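Local coordinates for protein heat-inducible transcription repressor HrcA (Thermotoga maritima, PDB 1STZ) that probably represses class I heat shock genes, the grpE-dnaK-dnaJ and groELS operons, as a DNA-binding transcriptional regulator, at residues P36-E44 with S52-K60; T80-Y88 with T272-G280. All blocks are in the same frame, centred on the assembly; numbering follows the deposited sequence.

Contact 1 (P36-E44 with S52-K60); sequences PVSSQRVLE and SATIRNDMK
Ser39 is the knob of this helix pair, seated in a hollow of helix 52-64 lined by Ser52, Ile55, Arg56 and Met59. Its small side chain lets the backbones come close, with 5.7 Å between the CA atoms of Ser39 and Arg56. The hydroxyl of Ser39 lies against the aliphatic part of the arginine, OG being 3.5 Å from Arg56 CG. Met59 covers the start of helix 39-45: its chain bends at chi3, so that SD packs near Ser39 N while CE comes to 3.2 Å from Val37 O.

Ile55 divides its branches between two neighbours. Its CG2 meets Val42 CG2 tip to tip at 3.6 Å, whereas the side chains of Ile55 and Leu43 slide past each other in opposite directions, with Ile55 CG1 3.6 Å from Leu43 CD2. Helix 17-33 adds to this apolar patch, with Val22 against Ile55 and Ile26 against Val42.

At the N-terminal end of helix 52-64, Ser52 OG donates to Gln40 OE1 over 3.0 Å, in the carbonyl plane and on a lone pair (C=O...donor angle 110°). The CB of Gln40 points away from helix 52-64, but a bend at chi2 (-38°) brings its amide back to the serine. Leu43 CD1 rests on the backbone of Ser52, 3.8 Å from its CA.

Segments 39-44 and 52-60, their axes 9.2 Å apart at closest and 115° between directions, belong to the two helices of the helix-turn-helix of a winged-helix DNA-binding domain, in which helix 52-64 is probably the recognition helix.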
ATOM      1  N   PRO A  36     -26.158   0.600 -24.451  1.00 20.51           N
ATOM      2  CA  PRO A  36     -26.632   1.770 -25.195  1.00 20.26           C
ATOM      3  C   PRO A  36     -27.406   2.731 -24.283  1.00 19.86           C
ATOM      4  O   PRO A  36     -28.186   2.268 -23.465  1.00 19.88           O
ATOM      5  CB  PRO A  36     -27.529   1.161 -26.273  1.00 20.34           C
ATOM      6  CG  PRO A  36     -27.053  -0.239 -26.428  1.00 20.21           C
ATOM      7  CD  PRO A  36     -26.562  -0.665 -25.090  1.00 20.69           C
ATOM      8  N   VAL A  37     -27.161   4.033 -24.413  1.00 19.59           N
ATOM      9  CA  VAL A  37     -27.734   5.046 -23.535  1.00 19.49           C
ATOM     10  C   VAL A  37     -28.848   5.823 -24.233  1.00 19.70           C
ATOM     11  O   VAL A  37     -28.612   6.506 -25.234  1.00 19.48           O
ATOM     12  CB  VAL A  37     -26.661   6.043 -23.054  1.00 19.52           C
ATOM     13  CG1 VAL A  37     -27.261   7.062 -22.101  1.00 19.68           C
ATOM     14  CG2 VAL A  37     -25.478   5.307 -22.395  1.00 18.92           C
ATOM     15  N   SER A  38     -30.057   5.726 -23.687  1.00 19.91           N
ATOM     16  CA  SER A  38     -31.218   6.396 -24.258  1.00 20.39           C
ATOM     17  C   SER A  38     -31.364   7.832 -23.756  1.00 20.56           C
ATOM     18  O   SER A  38     -30.688   8.239 -22.818  1.00 20.61           O
ATOM     19  CB  SER A  38     -32.478   5.616 -23.921  1.00 20.34           C
ATOM     20  OG  SER A  38     -32.739   5.672 -22.527  1.00 21.38           O
ATOM     21  N   SER A  39     -32.254   8.588 -24.395  1.00 20.76           N
ATOM     22  CA  SER A  39     -32.596   9.940 -23.957  1.00 20.99           C
ATOM     23  C   SER A  39     -33.096   9.939 -22.506  1.00 21.37           C
ATOM     24  O   SER A  39     -32.682  10.770 -21.686  1.00 21.20           O
ATOM     25  CB  SER A  39     -33.681  10.524 -24.867  1.00 21.13           C
ATOM     26  OG  SER A  39     -34.866   9.733 -24.822  1.00 20.88           O
ATOM     27  N   GLN A  40     -33.980   8.989 -22.199  1.00 21.69           N
ATOM     28  CA  GLN A  40     -34.537   8.846 -20.858  1.00 21.94           C
ATOM     29  C   GLN A  40     -33.453   8.560 -19.822  1.00 21.98           C
ATOM     30  O   GLN A  40     -33.576   8.986 -18.675  1.00 22.04           O
ATOM     31  CB  GLN A  40     -35.600   7.735 -20.806  1.00 22.14           C
ATOM     32  CG  GLN A  40     -36.675   7.783 -21.904  1.00 22.68           C
ATOM     33  CD  GLN A  40     -37.122   9.196 -22.274  1.00 23.27           C
ATOM     34  OE1 GLN A  40     -36.478   9.866 -23.087  1.00 23.75           O
ATOM     35  NE2 GLN A  40     -38.226   9.642 -21.688  1.00 23.51           N
ATOM     36  N   ARG A  41     -32.403   7.838 -20.219  1.00 21.94           N
ATOM     37  CA  ARG A  41     -31.299   7.542 -19.308  1.00 22.01           C
ATOM     38  C   ARG A  41     -30.532   8.809 -18.960  1.00 21.92           C
ATOM     39  O   ARG A  41     -30.229   9.030 -17.791  1.00 21.81           O
ATOM     40  CB  ARG A  41     -30.319   6.507 -19.889  1.00 22.24           C
ATOM     41  CG  ARG A  41     -30.737   5.037 -19.712  1.00 22.89           C
ATOM     42  CD  ARG A  41     -30.525   4.414 -18.313  1.00 23.51           C
ATOM     43  NE  ARG A  41     -29.562   5.131 -17.465  1.00 23.71           N
ATOM     44  CZ  ARG A  41     -29.618   5.182 -16.129  1.00 23.89           C
ATOM     45  NH1 ARG A  41     -30.574   4.552 -15.451  1.00 24.10           N
ATOM     46  NH2 ARG A  41     -28.705   5.871 -15.459  1.00 24.48           N
ATOM     47  N   VAL A  42     -30.218   9.640 -19.957  1.00 21.76           N
ATOM     48  CA  VAL A  42     -29.355  10.803 -19.701  1.00 22.00           C
ATOM     49  C   VAL A  42     -30.041  11.809 -18.773  1.00 22.27           C
ATOM     50  O   VAL A  42     -29.375  12.491 -18.003  1.00 22.10           O
ATOM     51  CB  VAL A  42     -28.786  11.508 -20.999  1.00 21.82           C
ATOM     52  CG1 VAL A  42     -28.711  10.563 -22.182  1.00 21.44           C
ATOM     53  CG2 VAL A  42     -29.557  12.766 -21.360  1.00 21.90           C
ATOM     54  N   LEU A  43     -31.365  11.881 -18.841  1.00 22.80           N
ATOM     55  CA  LEU A  43     -32.121  12.763 -17.962  1.00 23.38           C
ATOM     56  C   LEU A  43     -32.077  12.278 -16.516  1.00 23.95           C
ATOM     57  O   LEU A  43     -31.990  13.086 -15.594  1.00 24.32           O
ATOM     58  CB  LEU A  43     -33.574  12.861 -18.427  1.00 23.33           C
ATOM     59  CG  LEU A  43     -33.819  13.632 -19.723  1.00 23.36           C
ATOM     60  CD1 LEU A  43     -35.314  13.788 -19.960  1.00 23.00           C
ATOM     61  CD2 LEU A  43     -33.122  14.992 -19.694  1.00 23.50           C
ATOM     62  N   GLU A  44     -32.146  10.962 -16.329  1.00 24.51           N
ATOM     63  CA  GLU A  44     -32.139  10.356 -14.997  1.00 24.93           C
ATOM     64  C   GLU A  44     -30.784  10.490 -14.309  1.00 25.45           C
ATOM     65  O   GLU A  44     -30.722  10.690 -13.095  1.00 25.75           O
ATOM     66  CB  GLU A  44     -32.535   8.873 -15.073  1.00 24.74           C
ATOM     67  CG  GLU A  44     -34.026   8.624 -14.883  1.00 24.99           C
ATOM     68  CD  GLU A  44     -34.536   7.382 -15.603  1.00 24.85           C
ATOM     69  OE1 GLU A  44     -35.764   7.313 -15.857  1.00 24.01           O
ATOM     70  OE2 GLU A  44     -33.719   6.478 -15.910  1.00 24.51           O
ATOM     71  N   SER A  52     -37.421  15.639 -22.707  1.00 25.44           N
ATOM     72  CA  SER A  52     -37.021  14.366 -23.316  1.00 25.41           C
ATOM     73  C   SER A  52     -36.926  14.444 -24.842  1.00 25.15           C
ATOM     74  O   SER A  52     -36.069  13.795 -25.443  1.00 25.12           O
ATOM     75  CB  SER A  52     -38.001  13.250 -22.925  1.00 25.64           C
ATOM     76  OG  SER A  52     -38.116  12.274 -23.949  1.00 26.41           O
ATOM     77  N   ALA A  53     -37.817  15.215 -25.463  1.00 24.76           N
ATOM     78  CA  ALA A  53     -37.790  15.396 -26.916  1.00 24.50           C
ATOM     79  C   ALA A  53     -36.536  16.162 -27.350  1.00 24.25           C
ATOM     80  O   ALA A  53     -35.949  15.872 -28.391  1.00 24.22           O
ATOM     81  CB  ALA A  53     -39.043  16.115 -27.387  1.00 24.44           C
ATOM     82  N   THR A  54     -36.131  17.130 -26.533  1.00 23.96           N
ATOM     83  CA  THR A  54     -34.962  17.962 -26.811  1.00 23.45           C
ATOM     84  C   THR A  54     -33.686  17.143 -26.792  1.00 23.10           C
ATOM     85  O   THR A  54     -32.782  17.397 -27.584  1.00 22.89           O
ATOM     86  CB  THR A  54     -34.857  19.110 -25.776  1.00 23.49           C
ATOM     87  OG1 THR A  54     -36.012  19.958 -25.867  1.00 23.11           O
ATOM     88  CG2 THR A  54     -33.683  20.040 -26.085  1.00 23.17           C
ATOM     89  N   ILE A  55     -33.620  16.166 -25.889  1.00 22.77           N
ATOM     90  CA  ILE A  55     -32.440  15.310 -25.753  1.00 22.41           C
ATOM     91  C   ILE A  55     -32.299  14.383 -26.955  1.00 22.27           C
ATOM     92  O   ILE A  55     -31.193  14.132 -27.414  1.00 22.16           O
ATOM     93  CB  ILE A  55     -32.505  14.465 -24.449  1.00 22.37           C
ATOM     94  CG1 ILE A  55     -32.575  15.358 -23.201  1.00 22.37           C
ATOM     95  CG2 ILE A  55     -31.318  13.515 -24.357  1.00 21.76           C
ATOM     96  CD1 ILE A  55     -31.342  16.180 -22.920  1.00 22.11           C
ATOM     97  N   ARG A  56     -33.418  13.866 -27.449  1.00 22.25           N
ATOM     98  CA  ARG A  56     -33.418  13.014 -28.635  1.00 22.45           C
ATOM     99  C   ARG A  56     -32.962  13.786 -29.871  1.00 22.46           C
ATOM    100  O   ARG A  56     -32.259  13.238 -30.719  1.00 22.30           O
ATOM    101  CB  ARG A  56     -34.809  12.438 -28.893  1.00 22.32           C
ATOM    102  CG  ARG A  56     -35.253  11.368 -27.907  1.00 22.93           C
ATOM    103  CD  ARG A  56     -36.669  10.848 -28.186  1.00 24.18           C
ATOM    104  NE  ARG A  56     -36.777  10.407 -29.579  1.00 25.11           N
ATOM    105  CZ  ARG A  56     -37.741  10.732 -30.441  1.00 24.99           C
ATOM    106  NH1 ARG A  56     -38.767  11.502 -30.089  1.00 26.21           N
ATOM    107  NH2 ARG A  56     -37.680  10.261 -31.684  1.00 24.96           N
ATOM    108  N   ASN A  57     -33.383  15.048 -29.968  1.00 22.57           N
ATOM    109  CA  ASN A  57     -32.973  15.933 -31.061  1.00 22.58           C
ATOM    110  C   ASN A  57     -31.479  16.226 -31.023  1.00 22.57           C
ATOM    111  O   ASN A  57     -30.844  16.375 -32.059  1.00 22.19           O
ATOM    112  CB  ASN A  57     -33.733  17.262 -31.004  1.00 22.51           C
ATOM    113  CG  ASN A  57     -35.095  17.183 -31.651  1.00 22.85           C
ATOM    114  OD1 ASN A  57     -36.120  17.343 -30.984  1.00 23.33           O
ATOM    115  ND2 ASN A  57     -35.118  16.949 -32.957  1.00 22.76           N
ATOM    116  N   ASP A  58     -30.938  16.335 -29.814  1.00 22.78           N
ATOM    117  CA  ASP A  58     -29.506  16.527 -29.619  1.00 23.06           C
ATOM    118  C   ASP A  58     -28.766  15.260 -30.004  1.00 22.65           C
ATOM    119  O   ASP A  58     -27.687  15.325 -30.580  1.00 22.37           O
ATOM    120  CB  ASP A  58     -29.196  16.868 -28.162  1.00 23.22           C
ATOM    121  CG  ASP A  58     -29.800  18.176 -27.728  1.00 24.20           C
ATOM    122  OD1 ASP A  58     -30.152  18.996 -28.603  1.00 26.28           O
ATOM    123  OD2 ASP A  58     -29.975  18.465 -26.524  1.00 26.22           O
ATOM    124  N   MET A  59     -29.363  14.114 -29.681  1.00 22.56           N
ATOM    125  CA  MET A  59     -28.795  12.812 -30.002  1.00 22.36           C
ATOM    126  C   MET A  59     -28.824  12.523 -31.505  1.00 22.39           C
ATOM    127  O   MET A  59     -27.983  11.772 -32.006  1.00 22.43           O
ATOM    128  CB  MET A  59     -29.518  11.710 -29.224  1.00 22.31           C
ATOM    129  CG  MET A  59     -29.079  11.657 -27.750  1.00 22.71           C
ATOM    130  SD  MET A  59     -30.091  10.641 -26.683  1.00 20.86           S
ATOM    131  CE  MET A  59     -29.400   9.074 -27.031  1.00 22.18           C
ATOM    132  N   LYS A  60     -29.773  13.126 -32.216  1.00 22.23           N
ATOM    133  CA  LYS A  60     -29.831  13.032 -33.675  1.00 22.35           C
ATOM    134  C   LYS A  60     -28.676  13.842 -34.269  1.00 21.89           C
ATOM    135  O   LYS A  60     -27.982  13.383 -35.179  1.00 21.28           O
ATOM    136  CB  LYS A  60     -31.177  13.547 -34.206  1.00 22.95           C
ATOM    137  CG  LYS A  60     -32.036  12.497 -34.933  1.00 24.99           C
ATOM    138  CD  LYS A  60     -32.766  11.565 -33.955  1.00 27.43           C
ATOM    139  CE  LYS A  60     -31.915  10.355 -33.552  1.00 28.68           C
ATOM    140  NZ  LYS A  60     -31.357  10.480 -32.157  1.00 31.02           N
TER

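Contact 2 (T80-Y88 with T272-G280); sequences TDKGLRFYY and TVRIGREIG
Val273 pushes its CG1 methyl onto the middle of one face of the Tyr88 ring, a CH-pi contact 3.6 Å from the ring centroid. Ile275, on the same side of the strand, fills the hollow between Leu84 and Arg85: CG2 lies 3.9 Å from Leu84 CB, while CD1 sits over one face of the Arg85 guanidinium. Tyr314 of helix 314-334 touches both Tyr88 and Ile275. Helix 81-94, which follows the winged-helix wing, thus packs along strand 272-275, an edge strand, within this chain, of a five-stranded antiparallel sheet. Arg85, bent at chi2 and chi3, curls over this strand and grips Glu278 side-on, NE to OE1 at 3.1 Å and NH2 to OE2 at 2.8 Å; Ile275 N reaches OE2 from the opposite face of the carboxylate. An alanine in place of Arg85 is likely to leave the Glu278 carboxylate without its paired charge and to open a gap over Ile275 CD1. Asp81 presses into the turn at Gly276, where a side chain would collide with Asp81 OD2. That oxygen accepts from Arg277 N at 3.0 Å, met from above the carboxylate plane, while OD1 pairs with Lys310. A water donates to Glu278 OE1 and accepts from Arg277 NE.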
ATOM      1  N   THR A  80     -18.927   6.555 -30.663  1.00 20.64           N
ATOM      2  CA  THR A  80     -17.909   6.185 -31.633  1.00 20.28           C
ATOM      3  C   THR A  80     -16.550   6.511 -31.083  1.00 19.98           C
ATOM      4  O   THR A  80     -16.441   7.048 -29.991  1.00 20.06           O
ATOM      5  CB  THR A  80     -18.129   6.961 -32.940  1.00 20.29           C
ATOM      6  OG1 THR A  80     -17.943   8.351 -32.696  1.00 20.38           O
ATOM      7  CG2 THR A  80     -19.576   6.825 -33.440  1.00 19.67           C
ATOM      8  N   ASP A  81     -15.501   6.197 -31.828  1.00 20.33           N
ATOM      9  CA  ASP A  81     -14.144   6.607 -31.434  1.00 20.65           C
ATOM     10  C   ASP A  81     -14.047   8.125 -31.338  1.00 20.67           C
ATOM     11  O   ASP A  81     -13.328   8.649 -30.496  1.00 20.82           O
ATOM     12  CB  ASP A  81     -13.091   6.074 -32.406  1.00 20.90           C
ATOM     13  CG  ASP A  81     -12.929   4.568 -32.322  1.00 21.51           C
ATOM     14  OD1 ASP A  81     -13.416   3.974 -31.332  1.00 26.46           O
ATOM     15  OD2 ASP A  81     -12.354   3.886 -33.194  1.00 21.34           O
ATOM     16  N   LYS A  82     -14.787   8.831 -32.188  1.00 20.66           N
ATOM     17  CA  LYS A  82     -14.822  10.285 -32.135  1.00 20.31           C
ATOM     18  C   LYS A  82     -15.450  10.771 -30.822  1.00 19.43           C
ATOM     19  O   LYS A  82     -14.962  11.696 -30.192  1.00 18.63           O
ATOM     20  CB  LYS A  82     -15.567  10.843 -33.345  1.00 20.40           C
ATOM     21  CG  LYS A  82     -15.417  12.331 -33.503  1.00 21.73           C
ATOM     22  CD  LYS A  82     -16.325  12.834 -34.584  1.00 25.05           C
ATOM     23  CE  LYS A  82     -16.083  14.293 -34.896  1.00 26.04           C
ATOM     24  NZ  LYS A  82     -17.084  14.757 -35.898  1.00 27.49           N
ATOM     25  N   GLY A  83     -16.529  10.124 -30.406  1.00 19.16           N
ATOM     26  CA  GLY A  83     -17.162  10.452 -29.143  1.00 19.09           C
ATOM     27  C   GLY A  83     -16.315  10.133 -27.941  1.00 18.46           C
ATOM     28  O   GLY A  83     -16.326  10.866 -26.961  1.00 19.06           O
ATOM     29  N   LEU A  84     -15.577   9.038 -27.999  1.00 18.51           N
ATOM     30  CA  LEU A  84     -14.636   8.720 -26.929  1.00 18.86           C
ATOM     31  C   LEU A  84     -13.525   9.764 -26.834  1.00 18.46           C
ATOM     32  O   LEU A  84     -13.150  10.142 -25.743  1.00 19.22           O
ATOM     33  CB  LEU A  84     -14.048   7.323 -27.098  1.00 18.75           C
ATOM     34  CG  LEU A  84     -15.079   6.215 -26.974  1.00 19.28           C
ATOM     35  CD1 LEU A  84     -14.448   4.878 -27.412  1.00 21.97           C
ATOM     36  CD2 LEU A  84     -15.616   6.126 -25.563  1.00 20.68           C
ATOM     37  N   ARG A  85     -13.012  10.217 -27.975  1.00 18.42           N
ATOM     38  CA  ARG A  85     -11.981  11.255 -28.025  1.00 18.50           C
ATOM     39  C   ARG A  85     -12.526  12.549 -27.459  1.00 18.75           C
ATOM     40  O   ARG A  85     -11.854  13.206 -26.693  1.00 18.22           O
ATOM     41  CB  ARG A  85     -11.481  11.455 -29.453  1.00 17.81           C
ATOM     42  CG  ARG A  85     -10.619  12.700 -29.743  1.00 18.68           C
ATOM     43  CD  ARG A  85      -9.364  12.889 -28.910  1.00 17.80           C
ATOM     44  NE  ARG A  85      -8.391  11.820 -29.098  1.00 18.21           N
ATOM     45  CZ  ARG A  85      -7.210  11.767 -28.507  1.00 17.13           C
ATOM     46  NH1 ARG A  85      -6.797  12.728 -27.687  1.00 15.74           N
ATOM     47  NH2 ARG A  85      -6.413  10.752 -28.760  1.00 18.29           N
ATOM     48  N   PHE A  86     -13.756  12.902 -27.819  1.00 19.27           N
ATOM     49  CA  PHE A  86     -14.373  14.123 -27.298  1.00 19.33           C
ATOM     50  C   PHE A  86     -14.431  14.046 -25.780  1.00 18.78           C
ATOM     51  O   PHE A  86     -14.071  14.989 -25.108  1.00 18.30           O
ATOM     52  CB  PHE A  86     -15.781  14.313 -27.870  1.00 19.79           C
ATOM     53  CG  PHE A  86     -16.544  15.444 -27.226  1.00 21.11           C
ATOM     54  CD1 PHE A  86     -16.433  16.730 -27.717  1.00 22.28           C
ATOM     55  CD2 PHE A  86     -17.344  15.214 -26.110  1.00 22.26           C
ATOM     56  CE1 PHE A  86     -17.131  17.782 -27.116  1.00 23.51           C
ATOM     57  CE2 PHE A  86     -18.050  16.247 -25.517  1.00 23.44           C
ATOM     58  CZ  PHE A  86     -17.941  17.531 -26.017  1.00 23.39           C
ATOM     59  N   TYR A  87     -14.862  12.899 -25.250  1.00 18.75           N
ATOM     60  CA  TYR A  87     -14.980  12.706 -23.801  1.00 18.32           C
ATOM     61  C   TYR A  87     -13.630  12.890 -23.123  1.00 17.90           C
ATOM     62  O   TYR A  87     -13.517  13.662 -22.185  1.00 17.61           O
ATOM     63  CB  TYR A  87     -15.544  11.325 -23.481  1.00 18.71           C
ATOM     64  CG  TYR A  87     -15.531  10.957 -22.018  1.00 19.44           C
ATOM     65  CD1 TYR A  87     -16.529  11.402 -21.156  1.00 20.77           C
ATOM     66  CD2 TYR A  87     -14.526  10.145 -21.495  1.00 22.01           C
ATOM     67  CE1 TYR A  87     -16.516  11.057 -19.793  1.00 21.78           C
ATOM     68  CE2 TYR A  87     -14.507   9.789 -20.149  1.00 21.14           C
ATOM     69  CZ  TYR A  87     -15.503  10.244 -19.302  1.00 22.76           C
ATOM     70  OH  TYR A  87     -15.476   9.888 -17.961  1.00 22.94           O
ATOM     71  N   TYR A  88     -12.604  12.206 -23.623  1.00 17.05           N
ATOM     72  CA  TYR A  88     -11.242  12.332 -23.085  1.00 16.36           C
ATOM     73  C   TYR A  88     -10.737  13.784 -23.046  1.00 16.65           C
ATOM     74  O   TYR A  88     -10.163  14.208 -22.039  1.00 15.91           O
ATOM     75  CB  TYR A  88     -10.262  11.476 -23.897  1.00 15.87           C
ATOM     76  CG  TYR A  88      -8.811  11.602 -23.493  1.00 15.42           C
ATOM     77  CD1 TYR A  88      -8.331  10.992 -22.347  1.00 17.04           C
ATOM     78  CD2 TYR A  88      -7.919  12.329 -24.263  1.00 14.68           C
ATOM     79  CE1 TYR A  88      -6.989  11.128 -21.962  1.00 17.50           C
ATOM     80  CE2 TYR A  88      -6.588  12.451 -23.908  1.00 15.37           C
ATOM     81  CZ  TYR A  88      -6.125  11.847 -22.757  1.00 15.55           C
ATOM     82  OH  TYR A  88      -4.803  11.975 -22.402  1.00 18.25           O
ATOM     83  N   THR A 272       0.233  10.703 -24.383  1.00 22.29           N
ATOM     84  CA  THR A 272      -0.946  10.719 -25.257  1.00 22.23           C
ATOM     85  C   THR A 272      -1.760   9.448 -25.105  1.00 21.24           C
ATOM     86  O   THR A 272      -1.294   8.431 -24.552  1.00 21.23           O
ATOM     87  CB  THR A 272      -0.549  10.847 -26.766  1.00 22.45           C
ATOM     88  OG1 THR A 272       0.304   9.758 -27.138  1.00 23.93           O
ATOM     89  CG2 THR A 272       0.287  12.108 -27.073  1.00 22.98           C
ATOM     90  N   VAL A 273      -2.981   9.498 -25.620  1.00 20.07           N
ATOM     91  CA  VAL A 273      -3.785   8.302 -25.803  1.00 19.44           C
ATOM     92  C   VAL A 273      -4.150   8.145 -27.276  1.00 18.74           C
ATOM     93  O   VAL A 273      -4.357   9.122 -27.968  1.00 19.76           O
ATOM     94  CB  VAL A 273      -5.066   8.315 -24.900  1.00 19.67           C
ATOM     95  CG1 VAL A 273      -6.121   9.309 -25.425  1.00 20.16           C
ATOM     96  CG2 VAL A 273      -5.644   6.936 -24.799  1.00 19.57           C
ATOM     97  N   ARG A 274      -4.148   6.918 -27.757  1.00 18.07           N
ATOM     98  CA  ARG A 274      -4.652   6.582 -29.086  1.00 18.81           C
ATOM     99  C   ARG A 274      -5.845   5.648 -28.868  1.00 18.09           C
ATOM    100  O   ARG A 274      -5.694   4.596 -28.262  1.00 18.01           O
ATOM    101  CB  ARG A 274      -3.576   5.917 -29.935  1.00 18.27           C
ATOM    102  CG  ARG A 274      -2.518   6.933 -30.377  1.00 18.96           C
ATOM    103  CD  ARG A 274      -1.452   6.340 -31.260  1.00 19.35           C
ATOM    104  NE  ARG A 274      -0.525   7.333 -31.765  1.00 18.64           N
ATOM    105  CZ  ARG A 274      -0.761   8.166 -32.775  1.00 20.38           C
ATOM    106  NH1 ARG A 274      -1.909   8.147 -33.459  1.00 19.60           N
ATOM    107  NH2 ARG A 274       0.184   9.027 -33.114  1.00 20.48           N
ATOM    108  N   ILE A 275      -7.015   6.079 -29.326  1.00 17.65           N
ATOM    109  CA  ILE A 275      -8.275   5.376 -29.124  1.00 17.61           C
ATOM    110  C   ILE A 275      -8.715   4.742 -30.434  1.00 17.57           C
ATOM    111  O   ILE A 275      -8.813   5.415 -31.458  1.00 17.04           O
ATOM    112  CB  ILE A 275      -9.361   6.378 -28.588  1.00 17.98           C
ATOM    113  CG1 ILE A 275      -8.951   6.931 -27.229  1.00 17.50           C
ATOM    114  CG2 ILE A 275     -10.715   5.710 -28.472  1.00 17.26           C
ATOM    115  CD1 ILE A 275      -9.655   8.203 -26.824  1.00 19.10           C
ATOM    116  N   GLY A 276      -8.973   3.441 -30.397  1.00 17.80           N
ATOM    117  CA  GLY A 276      -9.528   2.713 -31.532  1.00 18.82           C
ATOM    118  C   GLY A 276      -8.788   2.898 -32.850  1.00 19.27           C
ATOM    119  O   GLY A 276      -7.634   2.506 -33.000  1.00 19.42           O
ATOM    120  N   ARG A 277      -9.449   3.522 -33.813  1.00 19.99           N
ATOM    121  CA  ARG A 277      -8.838   3.766 -35.112  1.00 20.61           C
ATOM    122  C   ARG A 277      -7.543   4.598 -35.067  1.00 19.56           C
ATOM    123  O   ARG A 277      -6.731   4.535 -35.991  1.00 18.96           O
ATOM    124  CB  ARG A 277      -9.838   4.405 -36.080  1.00 21.89           C
ATOM    125  CG  ARG A 277     -10.794   5.433 -35.485  1.00 25.72           C
ATOM    126  CD  ARG A 277     -10.153   6.761 -35.114  1.00 31.88           C
ATOM    127  NE  ARG A 277     -11.129   7.782 -34.710  1.00 34.48           N
ATOM    128  CZ  ARG A 277     -11.855   8.524 -35.533  1.00 38.93           C
ATOM    129  NH1 ARG A 277     -11.760   8.380 -36.868  1.00 41.52           N
ATOM    130  NH2 ARG A 277     -12.689   9.430 -35.016  1.00 39.71           N
ATOM    131  N   GLU A 278      -7.356   5.377 -34.006  1.00 19.11           N
ATOM    132  CA  GLU A 278      -6.148   6.196 -33.853  1.00 18.81           C
ATOM    133  C   GLU A 278      -4.879   5.328 -33.719  1.00 18.22           C
ATOM    134  O   GLU A 278      -3.786   5.782 -34.038  1.00 18.10           O
ATOM    135  CB  GLU A 278      -6.283   7.163 -32.680  1.00 18.43           C
ATOM    136  CG  GLU A 278      -7.382   8.236 -32.830  1.00 18.13           C
ATOM    137  CD  GLU A 278      -7.693   8.975 -31.519  1.00 18.30           C
ATOM    138  OE1 GLU A 278      -8.573   9.863 -31.500  1.00 17.44           O
ATOM    139  OE2 GLU A 278      -7.048   8.675 -30.484  1.00 16.61           O
ATOM    140  N   ILE A 279      -5.041   4.073 -33.308  1.00 17.98           N
ATOM    141  CA  ILE A 279      -3.919   3.155 -33.103  1.00 18.04           C
ATOM    142  C   ILE A 279      -3.200   2.814 -34.423  1.00 17.37           C
ATOM    143  O   ILE A 279      -1.983   2.757 -34.477  1.00 16.18           O
ATOM    144  CB  ILE A 279      -4.397   1.875 -32.361  1.00 18.34           C
ATOM    145  CG1 ILE A 279      -4.856   2.252 -30.957  1.00 19.34           C
ATOM    146  CG2 ILE A 279      -3.277   0.817 -32.273  1.00 17.55           C
ATOM    147  CD1 ILE A 279      -5.319   1.078 -30.121  1.00 22.07           C
ATOM    148  N   GLY A 280      -3.971   2.620 -35.477  1.00 17.76           N
ATOM    149  CA  GLY A 280      -3.428   2.438 -36.805  1.00 17.93           C
ATOM    150  C   GLY A 280      -3.511   1.035 -37.344  1.00 18.18           C
ATOM    151  O   GLY A 280      -3.069   0.810 -38.466  1.00 18.97           O
TER
HETATM  152  O   HOH W   1     -10.967   9.480 -32.383  1.00 34.68           O

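Contact 1 closes before contact 2 opens along the chain. Their centres are 23 Å apart, and about 10 Å separates their nearest atoms. Helix 17-33 links them: it backs the helix pair of contact 1 through Val22 and Ile26, and Phe86 and Tyr87 of helix 81-94 pack against it as well. The small two-stranded wing, 68-69 and 78-79, lies between them in sequence. Contact 1 is internal to the winged-helix domain, whereas contact 2 joins the helix after the wing to strand 272-275, 184 residues further on, at one edge of the sheet in the C-terminal domain. Together they are consistent with a DNA-binding head set against the following domain through helix 81-94.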